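Conserved exported protein (Bacteroides fragilis, PDB 3CLW) is of unknown function but probably hydrolyses O-glycosidic bonds of a carbohydrate substrate. Local coordinates at residues 131-136 against 158-163; 137-142 against 149-154; 145-150 against 199-204. One frame throughout, in Å; residues are numbered along the deposited sequence.

Contact 1 of 3, residues 131-136 against 158-163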
loop_
_atom_site.group_PDB
_atom_site.type_symbol
_atom_site.label_atom_id
_atom_site.label_comp_id
_atom_site.label_asym_id
_atom_site.label_seq_id
_atom_site.Cartn_x
_atom_site.Cartn_y
_atom_site.Cartn_z
ATOM N N SER A 131 4.434 -0.531 -16.886
ATOM C CA SER A 131 5.011 -0.971 -18.143
ATOM C C SER A 131 6.254 -0.143 -18.360
ATOM O O SER A 131 6.389 0.966 -17.792
ATOM C CB SER A 131 4.005 -0.784 -19.312
ATOM O OG SER A 131 4.626 -0.807 -20.597
ATOM N N ALA A 132 7.163 -0.690 -19.165
ATOM C CA ALA A 132 8.287 0.053 -19.701
ATOM C C ALA A 132 7.714 0.969 -20.759
ATOM O O ALA A 132 6.625 0.711 -21.256
ATOM C CB ALA A 132 9.341 -0.916 -20.289
ATOM N N PRO A 133 8.425 2.058 -21.088
ATOM C CA PRO A 133 7.934 2.993 -22.111
ATOM C C PRO A 133 7.514 2.261 -23.386
ATOM O O PRO A 133 8.173 1.298 -23.766
ATOM C CB PRO A 133 9.125 3.939 -22.339
ATOM C CG PRO A 133 9.834 3.932 -21.025
ATOM C CD PRO A 133 9.698 2.515 -20.491
ATOM N N TYR A 134 6.405 2.689 -24.009
ATOM C CA TYR A 134 5.861 1.924 -25.132
ATOM C C TYR A 134 6.911 1.526 -26.193
ATOM O O TYR A 134 6.878 0.420 -26.712
ATOM C CB TYR A 134 4.654 2.617 -25.772
ATOM C CG TYR A 134 4.927 3.948 -26.371
ATOM C CD1 TYR A 134 4.964 5.113 -25.570
ATOM C CD2 TYR A 134 5.129 4.086 -27.733
ATOM C CE1 TYR A 134 5.203 6.353 -26.116
ATOM C CE2 TYR A 134 5.396 5.342 -28.283
ATOM C CZ TYR A 134 5.420 6.458 -27.480
ATOM O OH TYR A 134 5.654 7.720 -28.039
ATOM N N PHE A 135 7.815 2.438 -26.499
ATOM C CA PHE A 135 8.797 2.263 -27.551
ATOM C C PHE A 135 9.933 1.283 -27.221
ATOM O O PHE A 135 10.760 0.992 -28.087
ATOM C CB PHE A 135 9.372 3.633 -27.976
ATOM C CG PHE A 135 9.760 4.529 -26.817
ATOM C CD1 PHE A 135 8.858 5.472 -26.316
ATOM C CD2 PHE A 135 11.032 4.427 -26.224
ATOM C CE1 PHE A 135 9.204 6.294 -25.268
ATOM C CE2 PHE A 135 11.379 5.248 -25.169
ATOM C CZ PHE A 135 10.459 6.174 -24.689
ATOM N N MET A 136 9.980 0.786 -25.983
ATOM C CA MET A 136 10.983 -0.179 -25.531
ATOM C C MET A 136 10.370 -1.568 -25.525
ATOM O O MET A 136 11.053 -2.533 -25.247
ATOM C CB MET A 136 11.400 0.098 -24.066
ATOM C CG MET A 136 12.308 1.311 -23.840
ATOM S SD MET A 136 13.166 1.304 -22.236
ATOM C CE MET A 136 13.661 2.962 -22.352
ATOM N N ASP A 158 18.683 -2.508 -19.470
ATOM C CA ASP A 158 19.534 -1.411 -19.022
ATOM C C ASP A 158 18.935 -0.026 -19.334
ATOM O O ASP A 158 18.949 0.855 -18.470
ATOM C CB ASP A 158 20.966 -1.561 -19.547
ATOM C CG ASP A 158 21.048 -1.508 -21.059
ATOM O OD1 ASP A 158 20.149 -2.018 -21.768
ATOM O OD2 ASP A 158 22.033 -0.946 -21.548
ATOM N N ASP A 159 18.402 0.147 -20.549
ATOM C CA ASP A 159 17.697 1.370 -20.946
ATOM C C ASP A 159 16.543 1.702 -19.983
ATOM O O ASP A 159 16.399 2.850 -19.540
ATOM C CB ASP A 159 17.144 1.255 -22.379
ATOM C CG ASP A 159 18.210 0.912 -23.387
ATOM O OD1 ASP A 159 18.614 1.789 -24.153
ATOM O OD2 ASP A 159 18.666 -0.234 -23.407
ATOM N N PHE A 160 15.731 0.698 -19.677
ATOM C CA PHE A 160 14.611 0.880 -18.777
ATOM C C PHE A 160 15.102 1.242 -17.367
ATOM O O PHE A 160 14.637 2.233 -16.778
ATOM C CB PHE A 160 13.691 -0.344 -18.799
ATOM C CG PHE A 160 12.458 -0.213 -17.956
ATOM C CD1 PHE A 160 11.814 1.015 -17.801
ATOM C CD2 PHE A 160 11.919 -1.343 -17.337
ATOM C CE1 PHE A 160 10.662 1.135 -17.016
ATOM C CE2 PHE A 160 10.747 -1.251 -16.561
ATOM C CZ PHE A 160 10.114 0.018 -16.400
ATOM N N ALA A 161 16.048 0.472 -16.839
ATOM C CA ALA A 161 16.649 0.791 -15.525
ATOM C C ALA A 161 17.206 2.213 -15.506
ATOM O O ALA A 161 17.029 2.935 -14.510
ATOM C CB ALA A 161 17.723 -0.227 -15.135
ATOM N N ARG A 162 17.861 2.619 -16.595
ATOM C CA ARG A 162 18.400 3.956 -16.662
ATOM C C ARG A 162 17.305 5.054 -16.661
ATOM O O ARG A 162 17.480 6.104 -16.060
ATOM C CB ARG A 162 19.334 4.119 -17.849
ATOM C CG ARG A 162 20.738 3.487 -17.612
ATOM C CD ARG A 162 21.737 4.042 -18.619
ATOM N NE ARG A 162 21.349 3.724 -19.989
ATOM C CZ ARG A 162 21.763 2.644 -20.669
ATOM N NH1 ARG A 162 22.583 1.738 -20.109
ATOM N NH2 ARG A 162 21.345 2.457 -21.927
ATOM N N PHE A 163 16.200 4.775 -17.352
ATOM C CA PHE A 163 15.035 5.637 -17.400
ATOM C C PHE A 163 14.448 5.838 -15.994
ATOM O O PHE A 163 14.244 6.972 -15.585
ATOM C CB PHE A 163 13.965 5.067 -18.339
ATOM C CG PHE A 163 12.595 5.668 -18.128
ATOM C CD1 PHE A 163 12.321 6.975 -18.538
ATOM C CD2 PHE A 163 11.584 4.928 -17.514
ATOM C CE1 PHE A 163 11.053 7.556 -18.343
ATOM C CE2 PHE A 163 10.287 5.485 -17.328
ATOM C CZ PHE A 163 10.048 6.825 -17.739
#
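The ring of Phe160 lies flat under Ala132, whose CB stands 3.8 Å from the ring centroid and only 3° off the ring normal, a CH-pi contact over the centre of the face. Ala132 CA adds to the same face, 3.7 Å from Phe160 CE1. Pro133 CD reaches this ring more obliquely, 3.7 Å from Phe160 CD1. The next carbon of the pyrrolidine, CG, serves a different ring: it sits 4.1 Å from the centroid of Phe163, over one face but displaced toward the rim. Pro133 thus bridges two aromatic side chains one helical turn apart, while its CB packs on a face of the Phe135 ring. Both helix phenylalanines have CG anti to the backbone N (chi1 -177° and 163°), which sends their rings from helix 157-173 to the loop. Met136 supplies the other flank. Its chain, extended beyond CG, reaches toward the helix and meets it with its end, SD 3.8 Å from Phe160 CB and CE 3.9 Å from Asp159 CB. Asp158, Asp159 and Arg162 form a salt-bridge network on the helix. No hydrogen bond crosses between the two segments, so the largely buried join of this post-strand loop to the helix relies on CH-pi contacts and dispersion, and the Asp159 charge is probably balanced, over a long pairing, by Arg162 of the same helix.

Contact 2 of 3, residues 137-142 against 149-154; sequences TRSAST and CINLQN
Ile150 O is gripped side-on by Arg138, from one face of its carbonyl plane: NE lies 3.0 Å from this oxygen (N-H...O angle 155°), and NH2 adds a more bent bond at 3.2 Å. NH2 also donates to Cys149 O at 3.0 Å, from well above that carbonyl's plane. Both oxygens lie at the edge of the guanidinium, close to its plane. A bend at chi3 (-60°) turns the group toward them, and NH1 forms a salt bridge with Asp146. Asn151, the centre of an inverse gamma turn, extends its amide (chi1 -179°) between Thr137 and Ser139. Its OD1 accepts from Ser139 N at 3.0 Å, on a lone pair in the amide plane. ND2 makes weak bonds to Ser141 O, 3.0 Å away, and to Ser139 OG, which is also bonded to Val143 O; a water accepts from ND2 at 2.9 Å and donates to Thr142 O. Three acceptors thus share two hydrogens, which fits the weakness. Side chains supply partners for several backbone groups, the O atoms of Cys149, Ile150 and Ser141 and Ser139 N, while acceptance at OD1 and donation at ND2 probably fix the orientation of the Asn151 amide.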
loop_
_atom_site.group_PDB
_atom_site.type_symbol
_atom_site.label_atom_id
_atom_site.label_comp_id
_atom_site.label_asym_id
_atom_site.label_seq_id
_atom_site.Cartn_x
_atom_site.Cartn_y
_atom_site.Cartn_z
ATOM N N THR A 137 9.063 -1.658 -25.731
ATOM C CA THR A 137 8.366 -2.925 -25.488
ATOM C C THR A 137 8.414 -3.815 -26.729
ATOM O O THR A 137 8.813 -3.351 -27.798
ATOM C CB THR A 137 6.914 -2.680 -25.094
ATOM O OG1 THR A 137 6.243 -2.036 -26.180
ATOM C CG2 THR A 137 6.830 -1.803 -23.834
ATOM N N ARG A 138 8.079 -5.098 -26.560
ATOM C CA ARG A 138 7.982 -6.031 -27.686
ATOM C C ARG A 138 6.746 -5.735 -28.571
ATOM O O ARG A 138 6.813 -5.878 -29.787
ATOM C CB ARG A 138 8.031 -7.497 -27.204
ATOM C CG ARG A 138 9.460 -7.937 -26.765
ATOM C CD ARG A 138 9.603 -9.400 -26.377
ATOM N NE ARG A 138 8.747 -9.789 -25.246
ATOM C CZ ARG A 138 7.593 -10.457 -25.361
ATOM N NH1 ARG A 138 7.148 -10.824 -26.549
ATOM N NH2 ARG A 138 6.882 -10.778 -24.283
ATOM N N SER A 139 5.650 -5.272 -27.958
ATOM C CA SER A 139 4.400 -5.065 -28.663
ATOM C C SER A 139 4.236 -3.659 -29.238
ATOM O O SER A 139 3.226 -3.357 -29.884
ATOM C CB SER A 139 3.219 -5.452 -27.776
ATOM O OG SER A 139 3.150 -4.638 -26.626
ATOM N N ALA A 140 5.246 -2.819 -29.029
ATOM C CA ALA A 140 5.191 -1.376 -29.322
ATOM C C ALA A 140 4.016 -0.654 -28.604
ATOM O O ALA A 140 3.428 0.305 -29.131
ATOM C CB ALA A 140 5.165 -1.116 -30.823
ATOM N N SER A 141 3.699 -1.118 -27.401
ATOM C CA SER A 141 2.567 -0.621 -26.669
ATOM C C SER A 141 2.707 -1.023 -25.193
ATOM O O SER A 141 3.403 -1.975 -24.851
ATOM C CB SER A 141 1.281 -1.173 -27.273
ATOM O OG SER A 141 0.188 -0.935 -26.420
ATOM N N THR A 142 2.073 -0.252 -24.312
ATOM C CA THR A 142 2.020 -0.619 -22.894
ATOM C C THR A 142 1.037 -1.787 -22.696
ATOM O O THR A 142 1.025 -2.442 -21.641
ATOM C CB THR A 142 1.594 0.574 -22.042
ATOM O OG1 THR A 142 0.231 0.881 -22.328
ATOM C CG2 THR A 142 2.439 1.811 -22.347
ATOM N N CYS A 149 7.093 -13.765 -21.668
ATOM C CA CYS A 149 8.016 -13.143 -20.746
ATOM C C CYS A 149 7.652 -11.658 -20.775
ATOM O O CYS A 149 6.656 -11.260 -21.376
ATOM C CB CYS A 149 9.455 -13.328 -21.226
ATOM S SG CYS A 149 9.776 -12.637 -22.868
ATOM N N ILE A 150 8.488 -10.849 -20.136
ATOM C CA ILE A 150 8.277 -9.417 -19.970
ATOM C C ILE A 150 8.083 -8.766 -21.324
ATOM O O ILE A 150 8.782 -9.107 -22.281
ATOM C CB ILE A 150 9.470 -8.794 -19.208
ATOM C CG1 ILE A 150 9.156 -7.355 -18.745
ATOM C CG2 ILE A 150 10.802 -8.955 -20.027
ATOM C CD1 ILE A 150 10.136 -6.787 -17.715
ATOM N N ASN A 151 7.100 -7.863 -21.416
ATOM C CA ASN A 151 6.918 -7.069 -22.626
ATOM C C ASN A 151 7.968 -5.932 -22.684
ATOM O O ASN A 151 7.635 -4.740 -22.550
ATOM C CB ASN A 151 5.477 -6.534 -22.723
ATOM C CG ASN A 151 5.225 -5.724 -23.988
ATOM O OD1 ASN A 151 5.677 -6.093 -25.085
ATOM N ND2 ASN A 151 4.490 -4.608 -23.849
ATOM N N LEU A 152 9.223 -6.334 -22.829
ATOM C CA LEU A 152 10.377 -5.435 -22.884
ATOM C C LEU A 152 11.436 -6.095 -23.751
ATOM O O LEU A 152 11.683 -7.282 -23.649
ATOM C CB LEU A 152 10.938 -5.137 -21.479
ATOM C CG LEU A 152 12.219 -4.311 -21.373
ATOM C CD1 LEU A 152 12.001 -2.861 -21.787
ATOM C CD2 LEU A 152 12.761 -4.358 -19.977
ATOM N N GLN A 153 12.037 -5.324 -24.641
ATOM C CA GLN A 153 13.009 -5.896 -25.533
ATOM C C GLN A 153 14.259 -6.349 -24.775
ATOM O O GLN A 153 14.607 -5.790 -23.716
ATOM C CB GLN A 153 13.297 -4.921 -26.665
ATOM C CG GLN A 153 12.112 -4.807 -27.569
ATOM C CD GLN A 153 12.332 -3.846 -28.698
ATOM O OE1 GLN A 153 12.976 -2.809 -28.534
ATOM N NE2 GLN A 153 11.809 -4.191 -29.871
ATOM N N ASN A 154 14.904 -7.386 -25.308
ATOM C CA ASN A 154 15.989 -8.105 -24.625
ATOM C C ASN A 154 17.197 -7.273 -24.280
ATOM O O ASN A 154 17.939 -7.615 -23.370
ATOM C CB ASN A 154 16.475 -9.276 -25.502
ATOM C CG ASN A 154 15.956 -10.584 -25.035
ATOM O OD1 ASN A 154 15.670 -10.758 -23.835
ATOM N ND2 ASN A 154 15.831 -11.545 -25.964
HETATM O O HOH W 1 3.962 -3.712 -21.113
#

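Contact 3 of 3, residues 145-150 against 199-204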
loop_
_atom_site.group_PDB
_atom_site.type_symbol
_atom_site.label_atom_id
_atom_site.label_comp_id
_atom_site.label_asym_id
_atom_site.label_seq_id
_atom_site.Cartn_x
_atom_site.Cartn_y
_atom_site.Cartn_z
ATOM N N THR A 145 1.133 -8.269 -25.826
ATOM C CA THR A 145 0.346 -9.130 -26.706
ATOM C C THR A 145 0.660 -10.627 -26.553
ATOM O O THR A 145 0.338 -11.413 -27.437
ATOM C CB THR A 145 0.453 -8.692 -28.192
ATOM O OG1 THR A 145 1.824 -8.623 -28.571
ATOM C CG2 THR A 145 -0.161 -7.341 -28.411
ATOM N N ASP A 146 1.293 -10.999 -25.439
ATOM C CA ASP A 146 1.564 -12.385 -25.091
ATOM C C ASP A 146 1.896 -12.555 -23.606
ATOM O O ASP A 146 2.100 -11.585 -22.876
ATOM C CB ASP A 146 2.702 -12.968 -25.964
ATOM C CG ASP A 146 4.050 -12.306 -25.712
ATOM O OD1 ASP A 146 4.634 -12.453 -24.609
ATOM O OD2 ASP A 146 4.539 -11.646 -26.644
ATOM N N GLN A 147 1.946 -13.809 -23.166
ATOM C CA GLN A 147 2.440 -14.131 -21.858
ATOM C C GLN A 147 3.763 -14.947 -21.868
ATOM O O GLN A 147 3.980 -15.765 -20.986
ATOM C CB GLN A 147 1.360 -14.829 -21.041
ATOM C CG GLN A 147 1.576 -14.635 -19.568
ATOM C CD GLN A 147 0.579 -15.374 -18.728
ATOM O OE1 GLN A 147 -0.100 -16.263 -19.219
ATOM N NE2 GLN A 147 0.490 -15.023 -17.441
ATOM N N ASP A 148 4.659 -14.688 -22.825
ATOM C CA ASP A 148 5.925 -15.463 -22.908
ATOM C C ASP A 148 6.947 -15.076 -21.847
ATOM O O ASP A 148 7.566 -15.936 -21.213
ATOM C CB ASP A 148 6.559 -15.325 -24.294
ATOM C CG ASP A 148 5.639 -15.799 -25.408
ATOM O OD1 ASP A 148 4.714 -16.627 -25.146
ATOM O OD2 ASP A 148 5.841 -15.332 -26.546
ATOM N N CYS A 149 7.093 -13.765 -21.668
ATOM C CA CYS A 149 8.016 -13.143 -20.746
ATOM C C CYS A 149 7.652 -11.658 -20.775
ATOM O O CYS A 149 6.656 -11.260 -21.376
ATOM C CB CYS A 149 9.455 -13.328 -21.226
ATOM S SG CYS A 149 9.776 -12.637 -22.868
ATOM N N ILE A 150 8.488 -10.849 -20.136
ATOM C CA ILE A 150 8.277 -9.417 -19.970
ATOM C C ILE A 150 8.083 -8.766 -21.324
ATOM O O ILE A 150 8.782 -9.107 -22.281
ATOM C CB ILE A 150 9.470 -8.794 -19.208
ATOM C CG1 ILE A 150 9.156 -7.355 -18.745
ATOM C CG2 ILE A 150 10.802 -8.955 -20.027
ATOM C CD1 ILE A 150 10.136 -6.787 -17.715
ATOM N N GLY A 199 0.367 -2.772 -18.381
ATOM C CA GLY A 199 0.773 -3.979 -17.660
ATOM C C GLY A 199 1.775 -4.827 -18.393
ATOM O O GLY A 199 1.976 -4.681 -19.608
ATOM N N SER A 200 2.432 -5.698 -17.637
ATOM C CA SER A 200 3.220 -6.804 -18.190
ATOM C C SER A 200 3.427 -7.986 -17.237
ATOM O O SER A 200 3.812 -7.826 -16.080
ATOM C CB SER A 200 4.584 -6.351 -18.721
ATOM O OG SER A 200 5.195 -7.445 -19.432
ATOM N N PHE A 201 3.168 -9.175 -17.763
ATOM C CA PHE A 201 3.677 -10.425 -17.210
ATOM C C PHE A 201 5.196 -10.329 -17.111
ATOM O O PHE A 201 5.823 -9.619 -17.884
ATOM C CB PHE A 201 3.294 -11.584 -18.147
ATOM C CG PHE A 201 3.866 -12.919 -17.736
ATOM C CD1 PHE A 201 3.315 -13.630 -16.667
ATOM C CD2 PHE A 201 4.941 -13.467 -18.417
ATOM C CE1 PHE A 201 3.827 -14.859 -16.297
ATOM C CE2 PHE A 201 5.460 -14.710 -18.042
ATOM C CZ PHE A 201 4.896 -15.399 -16.984
ATOM N N ALA A 202 5.792 -11.024 -16.164
ATOM C CA ALA A 202 7.244 -11.173 -16.181
ATOM C C ALA A 202 7.671 -12.416 -15.412
ATOM O O ALA A 202 7.026 -12.781 -14.434
ATOM C CB ALA A 202 7.963 -9.900 -15.616
ATOM N N THR A 203 8.759 -13.039 -15.855
ATOM C CA THR A 203 9.295 -14.226 -15.194
ATOM C C THR A 203 10.333 -13.824 -14.129
ATOM O O THR A 203 10.760 -12.663 -14.081
ATOM C CB THR A 203 9.978 -15.196 -16.195
ATOM O OG1 THR A 203 11.209 -14.623 -16.620
ATOM C CG2 THR A 203 9.090 -15.489 -17.421
ATOM N N LYS A 204 10.718 -14.771 -13.277
ATOM C CA LYS A 204 11.749 -14.484 -12.291
ATOM C C LYS A 204 13.065 -14.125 -12.978
ATOM O O LYS A 204 13.805 -13.274 -12.474
ATOM C CB LYS A 204 11.937 -15.607 -11.279
ATOM C CG LYS A 204 10.726 -15.823 -10.406
ATOM C CD LYS A 204 11.016 -16.818 -9.309
ATOM C CE LYS A 204 11.062 -18.287 -9.791
ATOM N NZ LYS A 204 9.791 -18.668 -10.438
#
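Ser200 touches Ile150 with its hydroxyl, OG lying 3.7 Å from Ile150 C. The same OG donates to Phe201 O at 2.7 Å and probably accepts the N-H of Asn151, so one hydroxyl links the two segments. Phe201 follows as the main side chain here. A first torsion near 180° carries its ring away from the amide nitrogen and toward the 145-150 loop, where Gln147 lies over one face: Gln147 CG is 3.6 Å from the Phe201 ring centroid, 20° off the normal, in a CH-pi contact offset toward the rim. The extended Gln147 chain then crosses the phenylalanine side chain at about a right angle. Its amide, turned 73° from the ring plane, brings NE2 within 3.2 Å of Phe201 CD1. At the ring edge, near its plane, Cys149 CA comes within 3.9 Å of Phe201 CD2. The carbonyl of Phe201 also receives the CA-H of Ile150, with CA and O 3.2 Å apart and a nearly straight angle of 160°. Ala202 comes next, its CB 4.0 Å from Ile150 CB. Thr203 brings only CG2 near, 4.1 Å from Asp148 O, while its OG1 caps the N-terminus of helix 204-221. On the facing loop Asp146 OD1 accepts from Asp148 N, an Asx turn. The contact packs residues Gln147 to Ile150 of that loop against the segment leading to the N-cap Thr203 of the next helix, consistent with neighbouring beta-alpha loops of a TIM barrel.

In the fold
Contacts 1 and 2 organise one long loop between strand 125-128 and helix 157-173, their centres about 9 Å apart; contact 1 fastens its beginning to the helix and contact 2 folds its middle. They meet where Met136 O lies 3.0 Å from Gln153 N, a probable hydrogen bond. Contact 3, centred about 8 Å from contact 2, shares Cys149 and Ile150 with it and brings in the loop before helix 204-221. Contacts 1 and 3 are about 15 Å apart between centres and touch by packing of Ser131 on Gly199. The loops follow barrel strands, so they lie at the C-terminal end of the barrel, where TIM-barrel enzymes generally keep their active sites; no ligand marks a site here.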